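Local coordinates for thioredoxin family protein (PDB 1Z6N) that is of unknown function but belongs to the thioredoxin family and binds a magnesium ion, at residues Y56-A61 against I86-I91. Residues are numbered along the deposited sequence; the frame is centred on the assembly and turned at random.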
loop_
_atom_site.group_PDB
_atom_site.type_symbol
_atom_site.label_atom_id
_atom_site.label_comp_id
_atom_site.label_asym_id
_atom_site.label_seq_id
_atom_site.Cartn_x
_atom_site.Cartn_y
_atom_site.Cartn_z
ATOM N N TYR A 56 -5.385 -10.031 7.226
ATOM C CA TYR A 56 -4.216 -9.164 7.350
ATOM C C TYR A 56 -4.668 -7.738 7.222
ATOM O O TYR A 56 -5.602 -7.433 6.483
ATOM C CB TYR A 56 -3.169 -9.492 6.283
ATOM C CG TYR A 56 -2.618 -10.872 6.490
ATOM C CD1 TYR A 56 -1.495 -11.084 7.286
ATOM C CD2 TYR A 56 -3.261 -11.981 5.934
ATOM C CE1 TYR A 56 -1.012 -12.370 7.506
ATOM C CE2 TYR A 56 -2.788 -13.271 6.146
ATOM C CZ TYR A 56 -1.662 -13.458 6.928
ATOM O OH TYR A 56 -1.183 -14.738 7.158
ATOM N N ARG A 57 -3.997 -6.866 7.959
ATOM C CA ARG A 57 -4.341 -5.452 7.974
ATOM C C ARG A 57 -3.154 -4.644 7.483
ATOM O O ARG A 57 -2.028 -4.847 7.943
ATOM C CB ARG A 57 -4.722 -5.034 9.389
ATOM C CG ARG A 57 -6.020 -5.677 9.847
ATOM C CD ARG A 57 -6.427 -5.139 11.192
ATOM N NE ARG A 57 -7.578 -5.841 11.749
ATOM C CZ ARG A 57 -7.493 -6.911 12.534
ATOM N NH1 ARG A 57 -6.307 -7.413 12.853
ATOM N NH2 ARG A 57 -8.594 -7.476 13.004
ATOM N N LEU A 58 -3.403 -3.732 6.541
ATOM C CA LEU A 58 -2.369 -2.844 6.042
ATOM C C LEU A 58 -2.647 -1.471 6.652
ATOM O O LEU A 58 -3.613 -0.806 6.269
ATOM C CB LEU A 58 -2.401 -2.783 4.504
ATOM C CG LEU A 58 -2.273 -4.109 3.739
ATOM C CD1 LEU A 58 -2.179 -3.904 2.223
ATOM C CD2 LEU A 58 -1.091 -4.926 4.237
ATOM N N LEU A 59 -1.840 -1.104 7.649
ATOM C CA LEU A 59 -1.882 0.241 8.228
ATOM C C LEU A 59 -0.986 1.126 7.382
ATOM O O LEU A 59 0.234 0.937 7.317
ATOM C CB LEU A 59 -1.413 0.243 9.685
ATOM C CG LEU A 59 -1.328 1.621 10.351
ATOM C CD1 LEU A 59 -2.694 2.349 10.344
ATOM C CD2 LEU A 59 -0.820 1.461 11.772
ATOM N N VAL A 60 -1.606 2.098 6.722
ATOM C CA VAL A 60 -0.898 2.894 5.734
ATOM C C VAL A 60 -0.818 4.352 6.135
ATOM O O VAL A 60 -1.806 4.909 6.574
ATOM C CB VAL A 60 -1.648 2.847 4.378
ATOM C CG1 VAL A 60 -0.940 3.699 3.326
ATOM C CG2 VAL A 60 -1.787 1.408 3.880
ATOM N N ALA A 61 0.358 4.964 6.002
ATOM C CA ALA A 61 0.439 6.426 6.083
ATOM C C ALA A 61 0.607 6.941 4.655
ATOM O O ALA A 61 1.528 6.542 3.934
ATOM C CB ALA A 61 1.613 6.864 6.941
ATOM N N ILE A 86 -7.583 -9.114 3.082
ATOM C CA ILE A 86 -6.639 -7.999 3.231
ATOM C C ILE A 86 -7.466 -6.718 3.340
ATOM O O ILE A 86 -8.366 -6.497 2.538
ATOM C CB ILE A 86 -5.688 -7.886 2.004
ATOM C CG1 ILE A 86 -4.792 -9.121 1.874
ATOM C CG2 ILE A 86 -4.814 -6.620 2.094
ATOM C CD1 ILE A 86 -4.140 -9.262 0.509
ATOM N N GLU A 87 -7.176 -5.886 4.341
ATOM C CA GLU A 87 -7.878 -4.610 4.511
ATOM C C GLU A 87 -6.896 -3.467 4.769
ATOM O O GLU A 87 -6.014 -3.614 5.619
ATOM C CB GLU A 87 -8.852 -4.653 5.697
ATOM C CG GLU A 87 -9.733 -3.381 5.771
ATOM C CD GLU A 87 -10.664 -3.286 6.995
ATOM O OE1 GLU A 87 -10.774 -4.252 7.775
ATOM O OE2 GLU A 87 -11.285 -2.209 7.163
ATOM N N LEU A 88 -7.079 -2.347 4.061
ATOM C CA LEU A 88 -6.267 -1.127 4.230
ATOM C C LEU A 88 -7.007 -0.115 5.072
ATOM O O LEU A 88 -8.213 0.062 4.901
ATOM C CB LEU A 88 -6.010 -0.415 2.882
ATOM C CG LEU A 88 -4.983 -0.887 1.867
ATOM C CD1 LEU A 88 -5.377 -2.248 1.316
ATOM C CD2 LEU A 88 -4.875 0.125 0.735
ATOM N N ALA A 89 -6.262 0.580 5.937
ATOM C CA ALA A 89 -6.778 1.805 6.568
ATOM C C ALA A 89 -5.655 2.811 6.496
ATOM O O ALA A 89 -4.486 2.460 6.718
ATOM C CB ALA A 89 -7.159 1.555 8.000
ATOM N N ILE A 90 -5.995 4.066 6.208
ATOM C CA ILE A 90 -4.965 5.068 5.873
ATOM C C ILE A 90 -5.011 6.265 6.823
ATOM O O ILE A 90 -6.058 6.894 7.000
ATOM C CB ILE A 90 -5.176 5.561 4.425
ATOM C CG1 ILE A 90 -5.092 4.361 3.463
ATOM C CG2 ILE A 90 -4.119 6.570 4.014
ATOM C CD1 ILE A 90 -5.884 4.552 2.140
ATOM N N ILE A 91 -3.866 6.522 7.458
ATOM C CA ILE A 91 -3.652 7.707 8.307
ATOM C C ILE A 91 -2.727 8.675 7.588
ATOM O O ILE A 91 -2.161 8.346 6.532
ATOM C CB ILE A 91 -3.039 7.338 9.670
ATOM C CG1 ILE A 91 -1.658 6.679 9.487
ATOM C CG2 ILE A 91 -4.001 6.458 10.456
ATOM C CD1 ILE A 91 -0.894 6.436 10.819
#
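O of Y56 opens the ladder between strands 56-61 and 86-91, accepting N of E87 at 3.1 Å, while the CA-H of I86 approaches this oxygen too. R57 and E87 share one face of the sheet, but NE of R57 stays 5.3 Å from OE1 of E87; the arginine instead uses NH1 to bond the carbonyl oxygen of E119. At L58 the backbone bonds both ways: its N donates to O of E87 at 2.8 Å, and its O receives the amide of A89. Its side chain emerges on the other face with CG anti to the carbonyl carbon (chi1 -56°), from where CD1 reaches CG2 of I86 (3.8 Å) and CD1 of L88 (3.7 Å), crossing each neighbour at a slant. The two strands run parallel, and with helix 67-82 between them they form a β-α-β crossover, as expected of the thioredoxin fold; on the face of L58, V60 and L88 this helix packs L73 against V60, and L76 and Q80 against L88. L59 points to the opposite face, which helix 4-10 covers with Y4 and L7, and its CD1 comes within 4.3 Å of CG2 of I91. V60 repeats the pattern of L58, the alternation expected of a parallel ladder: its N bonds O of A89, its O takes the amide of I91, and its CB rests 3.9 Å from CG1 of I90. It lies near, without touching, C66 and C69, a possible thioredoxin-type CxxC at a helix start. A61 ends the pairing on the L59 face: its CA-H is directed at O of I91, and its CB meets CG1 of I91, a branch set between backbone N and carbonyl carbon (chi1 61°) and 3.4 Å from O of V60.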